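Local coordinates for protein cellulase (Bacteroides salanitronis, PDB 6WQY) that probably hydrolyses beta-1,4-linked glucan chains such as cellulose, as a broad-specificity endoglucanase of glycoside hydrolase family 5, subfamily 4, whose catalytic barrel this chain represents, at residues E321-C332 / N370-G381; P342-D350 / S356-T364. All coordinates share one frame; numbering follows the deposited sequence. Where two conformers were deposited one is given.

Overall arrangement
Both contacts belong to the last part of the beta/alpha barrel, and both are largely buried. Contact 1 packs two neighbouring outer helices, 318-337 and 371-383, side by side. Contact 2, nested within the loop that contact 1 closes, folds the long connection after strand 342-346 back onto the C-terminal end of that strand. Chemistry follows place: contact 1 is an apolar seam with one polar knot at its N-terminal end and charged side chains on its solvent side, whereas contact 2 relies on a buried carboxylate and aromatic rings; both use bridging waters. The two meet where M378 of contact 1 packs on Y344 of contact 2 and I375 reaches F360.

Contact 1 of 2, residues E321-C332 / N370-G381; sequences ESFRLYYLEYVC and NAQEVIDVMKRG
V374 pushes its side chain into a hole on helix 318-337 lined by E321, R324, L325 and L328, a knob-into-hole fit. Its two methyls divide the work: CG1 packs against L328 CD1 at 3.6 Å, while CG2 lies over one face of the R324 guanidinium, 3.6 Å from NH1. This split follows from a chi1 of 175°, CG1 anti to the backbone N. The segments run nearly parallel, 24° apart, with their axes 7.8 Å from each other at the closest point.

At the N-terminal end a polar knot closes the seam. N370 ND2 donates to E321 OE2 at 2.9 Å, on the anti lone pair of that oxygen and in the plane of the amide. R324 NH1 forms a salt bridge to the same oxygen from its syn side, and H314 ND1 bonds to it too; R315 N holds OE1. A water accepts from R324 NH1 and donates to N370 OD1; together with the ND2 bond to E321, this sets the amide's orientation.

Farther along, V377 lies across the E329 chain, whose CG is 3.5 Å from V377 O, and V377 CG2 packs against L325 O. In one of two conformers R380 sets CD 3.7 Å from E329 OE2, which lies at the guanidinium edge, short of a salt bridge. C332 SG rests on M378 CB and CG, both at 3.7 Å.

Beneath helix 318-337, L328, V331 and C332 pack on M310 of strand 305-310, and V331 also touches helix 284-299, while M378 of helix 371-383 leans on Y344 of strand 342-346.

Contact 2 of 2, residues P342-D350 / S356-T364; sequences PFYWDAGGD and SWALFNHAT
The C-terminal end of the eighth strand of the TIM barrel, 342-346, has the connection 356-364 folded back on it; in TIM barrels this end of the strands carries the active site. D346 holds the two together. Its CG lies anti to the backbone N (chi1 -170°), turning the carboxylate to the connection. OD2 takes the L359 amide at 2.8 Å, from above the carboxylate plane, a weak bond from F360 N, and a further bond from W35 NE1 of the first strand. OD1 receives H362 NE2 at 2.8 Å, a nearly straight bond (166°) lying in the imidazole plane but well above the carboxylate plane; it also accepts G348 N, closing an Asx turn. With Q40 OE1 bonded to ND1, the histidine ring is held at both nitrogens. An alanine in place of D346 would probably leave the buried L359 amide and H362 NE2 without their carboxylate partner, with the imidazole likely freer to turn.

The aromatic side is built differently. W345 points the edge of its five-membered ring at the face of W357, a T-shaped pair with planes at 83° and CD1 3.7 Å from W357 CD2. Y344 OH donates to W357 O at 2.7 Å, and L359 CD1 lies over the tyrosine face in a CH-pi contact, 3.9 Å from the ring centroid.

G348, whose positive phi favours glycine, sets its CA over one face of the H362 ring, 3.2 Å from NE2. G348 O, against A358 CB, also accepts from two waters: one takes the W357 N hydrogen, and the other lies 2.8 Å from S356 OG.

Contact 1 of 2, residues E321-C332 / N370-G381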
loop_
_atom_site.group_PDB
_atom_site.type_symbol
_atom_site.label_atom_id
_atom_site.label_comp_id
_atom_site.label_asym_id
_atom_site.label_seq_id
_atom_site.Cartn_x
_atom_site.Cartn_y
_atom_site.Cartn_z
ATOM N N GLU A 321 -19.113 3.170 -16.890
ATOM C CA GLU A 321 -19.005 2.950 -15.448
ATOM C C GLU A 321 -19.343 1.507 -15.080
ATOM O O GLU A 321 -18.782 0.960 -14.125
ATOM C CB GLU A 321 -19.876 3.957 -14.699
ATOM C CG GLU A 321 -19.682 3.961 -13.182
ATOM C CD GLU A 321 -18.329 4.491 -12.717
ATOM O OE1 GLU A 321 -17.381 4.618 -13.528
ATOM O OE2 GLU A 321 -18.194 4.760 -11.494
ATOM N N SER A 322 -20.258 0.875 -15.819
ATOM C CA SER A 322 -20.561 -0.528 -15.570
ATOM C C SER A 322 -19.293 -1.372 -15.621
ATOM O O SER A 322 -19.084 -2.252 -14.781
ATOM C CB SER A 322 -21.560 -1.040 -16.608
ATOM O OG SER A 322 -22.689 -0.193 -16.698
ATOM N N PHE A 323 -18.439 -1.120 -16.615
ATOM C CA PHE A 323 -17.199 -1.872 -16.748
ATOM C C PHE A 323 -16.251 -1.617 -15.588
ATOM O O PHE A 323 -15.534 -2.531 -15.166
ATOM C CB PHE A 323 -16.530 -1.530 -18.078
ATOM C CG PHE A 323 -17.227 -2.110 -19.270
ATOM C CD1 PHE A 323 -16.941 -3.401 -19.696
ATOM C CD2 PHE A 323 -18.175 -1.378 -19.950
ATOM C CE1 PHE A 323 -17.572 -3.939 -20.784
ATOM C CE2 PHE A 323 -18.819 -1.918 -21.044
ATOM C CZ PHE A 323 -18.511 -3.201 -21.456
ATOM N N ARG A 324 -16.208 -0.378 -15.083
ATOM C CA ARG A 324 -15.365 -0.071 -13.934
ATOM C C ARG A 324 -15.799 -0.865 -12.707
ATOM O O ARG A 324 -14.969 -1.418 -11.975
ATOM C CB ARG A 324 -15.424 1.425 -13.622
ATOM C CG ARG A 324 -14.630 1.802 -12.389
ATOM C CD ARG A 324 -15.248 2.930 -11.622
ATOM N NE ARG A 324 -14.391 3.398 -10.540
ATOM C CZ ARG A 324 -14.740 4.355 -9.684
ATOM N NH1 ARG A 324 -15.928 4.924 -9.759
ATOM N NH2 ARG A 324 -13.886 4.730 -8.744
ATOM N N LEU A 325 -17.108 -0.917 -12.449
ATOM C CA LEU A 325 -17.593 -1.668 -11.297
ATOM C C LEU A 325 -17.321 -3.150 -11.469
ATOM O O LEU A 325 -16.956 -3.835 -10.513
ATOM C CB LEU A 325 -19.069 -1.389 -11.039
ATOM C CG LEU A 325 -19.322 -0.097 -10.275
ATOM C CD1 LEU A 325 -18.988 1.144 -11.078
ATOM C CD2 LEU A 325 -20.763 -0.036 -9.785
ATOM N N TYR A 326 -17.500 -3.668 -12.690
ATOM C CA TYR A 326 -17.156 -5.061 -12.963
ATOM C C TYR A 326 -15.677 -5.325 -12.693
ATOM O O TYR A 326 -15.333 -6.300 -12.018
ATOM C CB TYR A 326 -17.553 -5.437 -14.397
ATOM C CG TYR A 326 -16.998 -6.776 -14.830
ATOM C CD1 TYR A 326 -17.266 -7.931 -14.109
ATOM C CD2 TYR A 326 -16.183 -6.880 -15.943
ATOM C CE1 TYR A 326 -16.741 -9.147 -14.483
ATOM C CE2 TYR A 326 -15.644 -8.090 -16.328
ATOM C CZ TYR A 326 -15.929 -9.224 -15.591
ATOM O OH TYR A 326 -15.410 -10.449 -15.957
ATOM N N TYR A 327 -14.796 -4.469 -13.210
ATOM C CA TYR A 327 -13.367 -4.617 -12.958
ATOM C C TYR A 327 -13.074 -4.672 -11.462
ATOM O O TYR A 327 -12.361 -5.566 -10.984
ATOM C CB TYR A 327 -12.602 -3.449 -13.613
ATOM C CG TYR A 327 -11.124 -3.459 -13.289
ATOM C CD1 TYR A 327 -10.229 -4.183 -14.069
ATOM C CD2 TYR A 327 -10.631 -2.780 -12.193
ATOM C CE1 TYR A 327 -8.880 -4.224 -13.765
ATOM C CE2 TYR A 327 -9.281 -2.813 -11.885
ATOM C CZ TYR A 327 -8.419 -3.533 -12.663
ATOM O OH TYR A 327 -7.080 -3.555 -12.312
ATOM N N LEU A 328 -13.595 -3.710 -10.696
ATOM C CA LEU A 328 -13.294 -3.660 -9.270
ATOM C C LEU A 328 -13.853 -4.863 -8.540
ATOM O O LEU A 328 -13.194 -5.420 -7.653
ATOM C CB LEU A 328 -13.820 -2.353 -8.679
ATOM C CG LEU A 328 -13.077 -1.093 -9.126
ATOM C CD1 LEU A 328 -13.792 0.136 -8.627
ATOM C CD2 LEU A 328 -11.640 -1.091 -8.617
ATOM N N GLU A 329 -15.066 -5.284 -8.899
ATOM C CA GLU A 329 -15.650 -6.472 -8.287
ATOM C C GLU A 329 -14.824 -7.703 -8.629
ATOM O O GLU A 329 -14.534 -8.536 -7.756
ATOM C CB GLU A 329 -17.109 -6.634 -8.737
ATOM C CG GLU A 329 -17.917 -7.602 -7.888
ATOM C CD GLU A 329 -19.405 -7.638 -8.220
ATOM O OE1 GLU A 329 -19.901 -6.924 -9.108
ATOM O OE2 GLU A 329 -20.107 -8.474 -7.591
ATOM N N TYR A 330 -14.405 -7.821 -9.891
ATOM C CA TYR A 330 -13.626 -8.979 -10.315
ATOM C C TYR A 330 -12.286 -9.041 -9.591
ATOM O O TYR A 330 -11.857 -10.117 -9.130
ATOM C CB TYR A 330 -13.402 -8.940 -11.829
ATOM C CG TYR A 330 -12.883 -10.250 -12.345
ATOM C CD1 TYR A 330 -11.529 -10.525 -12.382
ATOM C CD2 TYR A 330 -13.756 -11.237 -12.754
ATOM C CE1 TYR A 330 -11.063 -11.741 -12.827
ATOM C CE2 TYR A 330 -13.298 -12.457 -13.200
ATOM C CZ TYR A 330 -11.952 -12.704 -13.227
ATOM O OH TYR A 330 -11.475 -13.917 -13.661
ATOM N N VAL A 331 -11.600 -7.906 -9.484
ATOM C CA VAL A 331 -10.292 -7.882 -8.849
ATOM C C VAL A 331 -10.410 -8.147 -7.355
ATOM O O VAL A 331 -9.577 -8.853 -6.781
ATOM C CB VAL A 331 -9.576 -6.550 -9.151
ATOM C CG1 VAL A 331 -8.298 -6.432 -8.343
ATOM C CG2 VAL A 331 -9.264 -6.441 -10.635
ATOM N N CYS A 332 -11.426 -7.583 -6.694
ATOM C CA CYS A 332 -11.568 -7.828 -5.257
ATOM C C CYS A 332 -11.909 -9.287 -4.967
ATOM O O CYS A 332 -11.388 -9.869 -4.004
ATOM C CB CYS A 332 -12.586 -6.884 -4.632
ATOM S SG CYS A 332 -11.990 -5.186 -4.452
ATOM N N ASN A 370 -21.202 8.084 -7.267
ATOM C CA ASN A 370 -21.741 6.746 -7.063
ATOM C C ASN A 370 -20.841 5.887 -6.188
ATOM O O ASN A 370 -20.806 4.657 -6.352
ATOM C CB ASN A 370 -21.967 6.062 -8.414
ATOM C CG ASN A 370 -20.676 5.857 -9.179
ATOM O OD1 ASN A 370 -19.764 6.686 -9.097
ATOM N ND2 ASN A 370 -20.570 4.750 -9.902
ATOM N N ALA A 371 -20.120 6.492 -5.251
ATOM C CA ALA A 371 -19.202 5.727 -4.425
ATOM C C ALA A 371 -19.889 4.571 -3.715
ATOM O O ALA A 371 -19.281 3.516 -3.538
ATOM C CB ALA A 371 -18.533 6.629 -3.386
ATOM N N GLN A 372 -21.138 4.746 -3.277
ATOM C CA GLN A 372 -21.810 3.666 -2.560
ATOM C C GLN A 372 -21.845 2.395 -3.399
ATOM O O GLN A 372 -21.613 1.287 -2.893
ATOM C CB GLN A 372 -23.229 4.076 -2.175
ATOM C CG GLN A 372 -23.966 3.010 -1.374
ATOM C CD GLN A 372 -23.381 2.838 0.010
ATOM O OE1 GLN A 372 -23.504 3.734 0.856
ATOM N NE2 GLN A 372 -22.729 1.715 0.254
ATOM N N GLU A 373 -22.142 2.534 -4.691
ATOM C CA GLU A 373 -22.237 1.369 -5.562
ATOM C C GLU A 373 -20.873 0.725 -5.764
ATOM O O GLU A 373 -20.769 -0.510 -5.846
ATOM C CB GLU A 373 -22.849 1.791 -6.896
ATOM C CG GLU A 373 -24.355 2.066 -6.845
ATOM C CD GLU A 373 -24.765 3.303 -6.048
ATOM O OE1 GLU A 373 -24.007 4.294 -6.026
ATOM O OE2 GLU A 373 -25.863 3.290 -5.448
ATOM N N VAL A 374 -19.826 1.543 -5.854
ATOM C CA VAL A 374 -18.472 1.026 -5.987
ATOM C C VAL A 374 -18.065 0.257 -4.735
ATOM O O VAL A 374 -17.524 -0.855 -4.805
ATOM C CB VAL A 374 -17.501 2.182 -6.273
ATOM C CG1 VAL A 374 -16.065 1.670 -6.290
ATOM C CG2 VAL A 374 -17.837 2.851 -7.598
ATOM N N ILE A 375 -18.295 0.855 -3.566
ATOM C CA ILE A 375 -17.977 0.210 -2.300
ATOM C C ILE A 375 -18.727 -1.104 -2.170
ATOM O O ILE A 375 -18.161 -2.118 -1.747
ATOM C CB ILE A 375 -18.275 1.183 -1.144
ATOM C CG1 ILE A 375 -17.330 2.387 -1.216
ATOM C CG2 ILE A 375 -18.171 0.477 0.184
ATOM C CD1 ILE A 375 -17.775 3.590 -0.414
ATOM N N ASP A 376 -20.002 -1.114 -2.565
ATOM C CA ASP A 376 -20.796 -2.330 -2.437
ATOM C C ASP A 376 -20.222 -3.477 -3.250
ATOM O O ASP A 376 -20.221 -4.613 -2.787
ATOM C CB ASP A 376 -22.243 -2.050 -2.848
ATOM C CG ASP A 376 -22.999 -1.237 -1.811
ATOM O OD1 ASP A 376 -22.491 -1.078 -0.676
ATOM O OD2 ASP A 376 -24.108 -0.760 -2.134
ATOM N N VAL A 377 -19.737 -3.214 -4.469
ATOM C CA VAL A 377 -19.211 -4.327 -5.265
ATOM C C VAL A 377 -17.876 -4.827 -4.718
ATOM O O VAL A 377 -17.578 -6.018 -4.800
ATOM C CB VAL A 377 -19.143 -4.032 -6.780
ATOM C CG1 VAL A 377 -20.508 -3.634 -7.323
ATOM C CG2 VAL A 377 -18.093 -2.992 -7.100
ATOM N N MET A 378 -17.062 -3.927 -4.158
ATOM C CA MET A 378 -15.799 -4.361 -3.561
ATOM C C MET A 378 -16.055 -5.179 -2.304
ATOM O O MET A 378 -15.423 -6.219 -2.092
ATOM C CB MET A 378 -14.895 -3.151 -3.270
ATOM C CG MET A 378 -14.464 -2.423 -4.533
ATOM S SD MET A 378 -13.059 -1.318 -4.350
ATOM C CE MET A 378 -13.732 -0.102 -3.214
ATOM N N LYS A 379 -17.015 -4.748 -1.481
ATOM C CA LYS A 379 -17.354 -5.504 -0.282
ATOM C C LYS A 379 -17.885 -6.886 -0.633
ATOM O O LYS A 379 -17.613 -7.864 0.068
ATOM C CB LYS A 379 -18.409 -4.762 0.536
ATOM C CG LYS A 379 -17.872 -3.518 1.209
ATOM C CD LYS A 379 -18.753 -3.049 2.354
ATOM C CE LYS A 379 -20.147 -2.679 1.914
ATOM N NZ LYS A 379 -20.946 -2.221 3.091
ATOM N N ARG A 380 -18.645 -6.989 -1.723
ATOM C CA ARG A 380 -19.168 -8.289 -2.128
ATOM C C ARG A 380 -18.038 -9.253 -2.460
ATOM O O ARG A 380 -18.134 -10.452 -2.172
ATOM C CB ARG A 380 -20.104 -8.108 -3.320
ATOM C CG ARG A 380 -20.935 -9.320 -3.674
ATOM C CD ARG A 380 -22.146 -8.869 -4.475
ATOM N NE ARG A 380 -22.972 -7.972 -3.669
ATOM C CZ ARG A 380 -23.531 -6.848 -4.107
ATOM N NH1 ARG A 380 -23.362 -6.450 -5.362
ATOM N NH2 ARG A 380 -24.254 -6.113 -3.273
ATOM N N GLY A 381 -16.947 -8.754 -3.044
ATOM C CA GLY A 381 -15.836 -9.630 -3.377
ATOM C C GLY A 381 -15.106 -10.141 -2.146
ATOM O O GLY A 381 -14.613 -11.267 -2.135
HETATM O O HOH W 1 -17.261 6.646 -8.021
#

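Contact 2 of 2, residues P342-D350 / S356-T364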
loop_
_atom_site.group_PDB
_atom_site.type_symbol
_atom_site.label_atom_id
_atom_site.label_comp_id
_atom_site.label_asym_id
_atom_site.label_seq_id
_atom_site.Cartn_x
_atom_site.Cartn_y
_atom_site.Cartn_z
ATOM N N PRO A 342 -7.058 -6.456 -0.570
ATOM C CA PRO A 342 -6.815 -5.333 -1.482
ATOM C C PRO A 342 -7.111 -3.995 -0.830
ATOM O O PRO A 342 -8.090 -3.859 -0.083
ATOM C CB PRO A 342 -7.810 -5.612 -2.611
ATOM C CG PRO A 342 -9.008 -6.213 -1.882
ATOM C CD PRO A 342 -8.427 -7.002 -0.712
ATOM N N PHE A 343 -6.279 -2.990 -1.143
ATOM C CA PHE A 343 -6.434 -1.622 -0.651
ATOM C C PHE A 343 -6.673 -0.699 -1.842
ATOM O O PHE A 343 -5.774 -0.486 -2.663
ATOM C CB PHE A 343 -5.188 -1.166 0.116
ATOM C CG PHE A 343 -5.045 -1.788 1.490
ATOM C CD1 PHE A 343 -4.735 -3.139 1.637
ATOM C CD2 PHE A 343 -5.201 -1.019 2.620
ATOM C CE1 PHE A 343 -4.614 -3.703 2.907
ATOM C CE2 PHE A 343 -5.072 -1.571 3.886
ATOM C CZ PHE A 343 -4.774 -2.913 4.026
ATOM N N TYR A 344 -7.879 -0.151 -1.927
ATOM C CA TYR A 344 -8.260 0.737 -3.020
ATOM C C TYR A 344 -7.509 2.063 -2.922
ATOM O O TYR A 344 -7.373 2.630 -1.837
ATOM C CB TYR A 344 -9.789 0.954 -2.940
ATOM C CG TYR A 344 -10.299 1.928 -3.974
ATOM C CD1 TYR A 344 -10.681 1.505 -5.243
ATOM C CD2 TYR A 344 -10.332 3.296 -3.704
ATOM C CE1 TYR A 344 -11.085 2.414 -6.199
ATOM C CE2 TYR A 344 -10.721 4.202 -4.661
ATOM C CZ TYR A 344 -11.098 3.753 -5.907
ATOM O OH TYR A 344 -11.472 4.637 -6.896
ATOM N N TRP A 345 -7.031 2.569 -4.063
ATOM C CA TRP A 345 -6.291 3.831 -4.107
ATOM C C TRP A 345 -7.246 5.014 -4.248
ATOM O O TRP A 345 -7.826 5.228 -5.318
ATOM C CB TRP A 345 -5.296 3.836 -5.276
ATOM C CG TRP A 345 -4.553 5.139 -5.363
ATOM C CD1 TRP A 345 -4.711 6.106 -6.292
ATOM C CD2 TRP A 345 -3.593 5.638 -4.427
ATOM N NE1 TRP A 345 -3.904 7.183 -6.009
ATOM C CE2 TRP A 345 -3.204 6.919 -4.861
ATOM C CE3 TRP A 345 -2.998 5.109 -3.276
ATOM C CZ2 TRP A 345 -2.264 7.684 -4.170
ATOM C CZ3 TRP A 345 -2.080 5.874 -2.589
ATOM C CH2 TRP A 345 -1.718 7.142 -3.041
ATOM N N ASP A 346 -7.369 5.816 -3.192
ATOM C CA ASP A 346 -8.271 6.975 -3.185
ATOM C C ASP A 346 -7.436 8.253 -3.066
ATOM O O ASP A 346 -7.059 8.684 -1.970
ATOM C CB ASP A 346 -9.310 6.864 -2.068
ATOM C CG ASP A 346 -10.400 7.901 -2.172
ATOM O OD1 ASP A 346 -10.078 9.078 -2.444
ATOM O OD2 ASP A 346 -11.588 7.541 -1.973
ATOM N N ALA A 347 -7.179 8.899 -4.209
ATOM C CA ALA A 347 -6.403 10.129 -4.241
ATOM C C ALA A 347 -7.237 11.344 -3.869
ATOM O O ALA A 347 -6.704 12.444 -3.828
ATOM C CB ALA A 347 -5.800 10.333 -5.642
ATOM N N GLY A 348 -8.535 11.182 -3.614
ATOM C CA GLY A 348 -9.340 12.320 -3.212
ATOM C C GLY A 348 -9.463 13.328 -4.333
ATOM O O GLY A 348 -9.650 12.982 -5.508
ATOM N N GLY A 349 -9.361 14.597 -3.966
ATOM C CA GLY A 349 -9.704 15.645 -4.904
ATOM C C GLY A 349 -11.196 15.928 -4.880
ATOM O O GLY A 349 -11.910 15.571 -3.938
ATOM N N ASP A 350 -11.674 16.567 -5.949
ATOM C CA ASP A 350 -13.058 17.035 -6.014
ATOM C C ASP A 350 -13.983 16.100 -6.780
ATOM O O ASP A 350 -15.159 16.431 -6.966
ATOM C CB ASP A 350 -13.131 18.458 -6.599
ATOM C CG ASP A 350 -12.730 18.523 -8.066
ATOM O OD1 ASP A 350 -12.520 17.475 -8.703
ATOM O OD2 ASP A 350 -12.619 19.659 -8.591
ATOM N N SER A 356 -10.586 10.507 -11.859
ATOM C CA SER A 356 -10.869 10.651 -10.439
ATOM C C SER A 356 -10.961 9.287 -9.764
ATOM O O SER A 356 -11.794 8.447 -10.138
ATOM C CB SER A 356 -12.159 11.421 -10.186
ATOM O OG SER A 356 -12.414 11.454 -8.787
ATOM N N TRP A 357 -10.121 9.092 -8.751
ATOM C CA TRP A 357 -10.144 7.914 -7.906
ATOM C C TRP A 357 -11.022 8.100 -6.677
ATOM O O TRP A 357 -11.210 7.155 -5.912
ATOM C CB TRP A 357 -8.728 7.615 -7.385
ATOM C CG TRP A 357 -7.659 7.461 -8.410
ATOM C CD1 TRP A 357 -6.901 8.452 -8.960
ATOM C CD2 TRP A 357 -7.188 6.234 -8.990
ATOM N NE1 TRP A 357 -6.004 7.923 -9.851
ATOM C CE2 TRP A 357 -6.151 6.565 -9.886
ATOM C CE3 TRP A 357 -7.537 4.894 -8.837
ATOM C CZ2 TRP A 357 -5.471 5.616 -10.629
ATOM C CZ3 TRP A 357 -6.842 3.948 -9.572
ATOM C CH2 TRP A 357 -5.831 4.315 -10.463
ATOM N N ALA A 358 -11.552 9.301 -6.449
ATOM C CA ALA A 358 -12.138 9.618 -5.153
ATOM C C ALA A 358 -13.453 8.885 -4.920
ATOM O O ALA A 358 -14.355 8.910 -5.772
ATOM C CB ALA A 358 -12.398 11.125 -5.074
ATOM N N LEU A 359 -13.582 8.298 -3.744
ATOM C CA LEU A 359 -14.844 7.781 -3.225
ATOM C C LEU A 359 -15.396 8.641 -2.103
ATOM O O LEU A 359 -16.622 8.726 -1.951
ATOM C CB LEU A 359 -14.673 6.348 -2.715
ATOM C CG LEU A 359 -14.126 5.344 -3.726
ATOM C CD1 LEU A 359 -13.957 3.970 -3.065
ATOM C CD2 LEU A 359 -14.989 5.235 -4.963
ATOM N N PHE A 360 -14.519 9.279 -1.321
ATOM C CA PHE A 360 -14.920 10.137 -0.223
ATOM C C PHE A 360 -14.191 11.471 -0.318
ATOM O O PHE A 360 -13.025 11.527 -0.744
ATOM C CB PHE A 360 -14.510 9.552 1.145
ATOM C CG PHE A 360 -15.101 8.210 1.445
ATOM C CD1 PHE A 360 -14.473 7.058 1.012
ATOM C CD2 PHE A 360 -16.269 8.097 2.164
ATOM C CE1 PHE A 360 -15.011 5.815 1.278
ATOM C CE2 PHE A 360 -16.812 6.854 2.441
ATOM C CZ PHE A 360 -16.173 5.713 1.998
ATOM N N ASN A 361 -14.849 12.535 0.130
ATOM C CA ASN A 361 -14.123 13.754 0.469
ATOM C C ASN A 361 -13.263 13.453 1.698
ATOM O O ASN A 361 -13.769 12.970 2.718
ATOM C CB ASN A 361 -15.111 14.890 0.738
ATOM C CG ASN A 361 -14.418 16.204 1.009
ATOM O OD1 ASN A 361 -13.749 16.355 2.033
ATOM N ND2 ASN A 361 -14.565 17.157 0.108
ATOM N N HIS A 362 -11.943 13.702 1.599
ATOM C CA HIS A 362 -11.019 13.280 2.637
ATOM C C HIS A 362 -11.141 14.092 3.921
ATOM O O HIS A 362 -10.579 13.686 4.943
ATOM C CB HIS A 362 -9.576 13.347 2.134
ATOM C CG HIS A 362 -9.226 12.303 1.121
ATOM N ND1 HIS A 362 -7.909 12.034 0.804
ATOM C CD2 HIS A 362 -9.976 11.465 0.360
ATOM C CE1 HIS A 362 -7.860 11.084 -0.113
ATOM N NE2 HIS A 362 -9.100 10.721 -0.400
ATOM N N ALA A 363 -11.853 15.213 3.892
ATOM C CA ALA A 363 -12.043 16.028 5.079
ATOM C C ALA A 363 -13.433 15.902 5.680
ATOM O O ALA A 363 -13.571 15.875 6.909
ATOM C CB ALA A 363 -11.773 17.502 4.754
ATOM N N THR A 364 -14.489 15.839 4.865
ATOM C CA THR A 364 -15.835 15.719 5.423
ATOM C C THR A 364 -16.274 14.274 5.589
ATOM O O THR A 364 -17.201 14.006 6.357
ATOM C CB THR A 364 -16.870 16.410 4.525
ATOM O OG1 THR A 364 -16.931 15.700 3.286
ATOM C CG2 THR A 364 -16.512 17.863 4.281
HETATM O O HOH W 2 -8.709 11.143 -7.430
HETATM O O HOH W 3 -11.102 13.682 -7.789
HETATM O O HOH W 4 -11.036 15.311 -0.568
#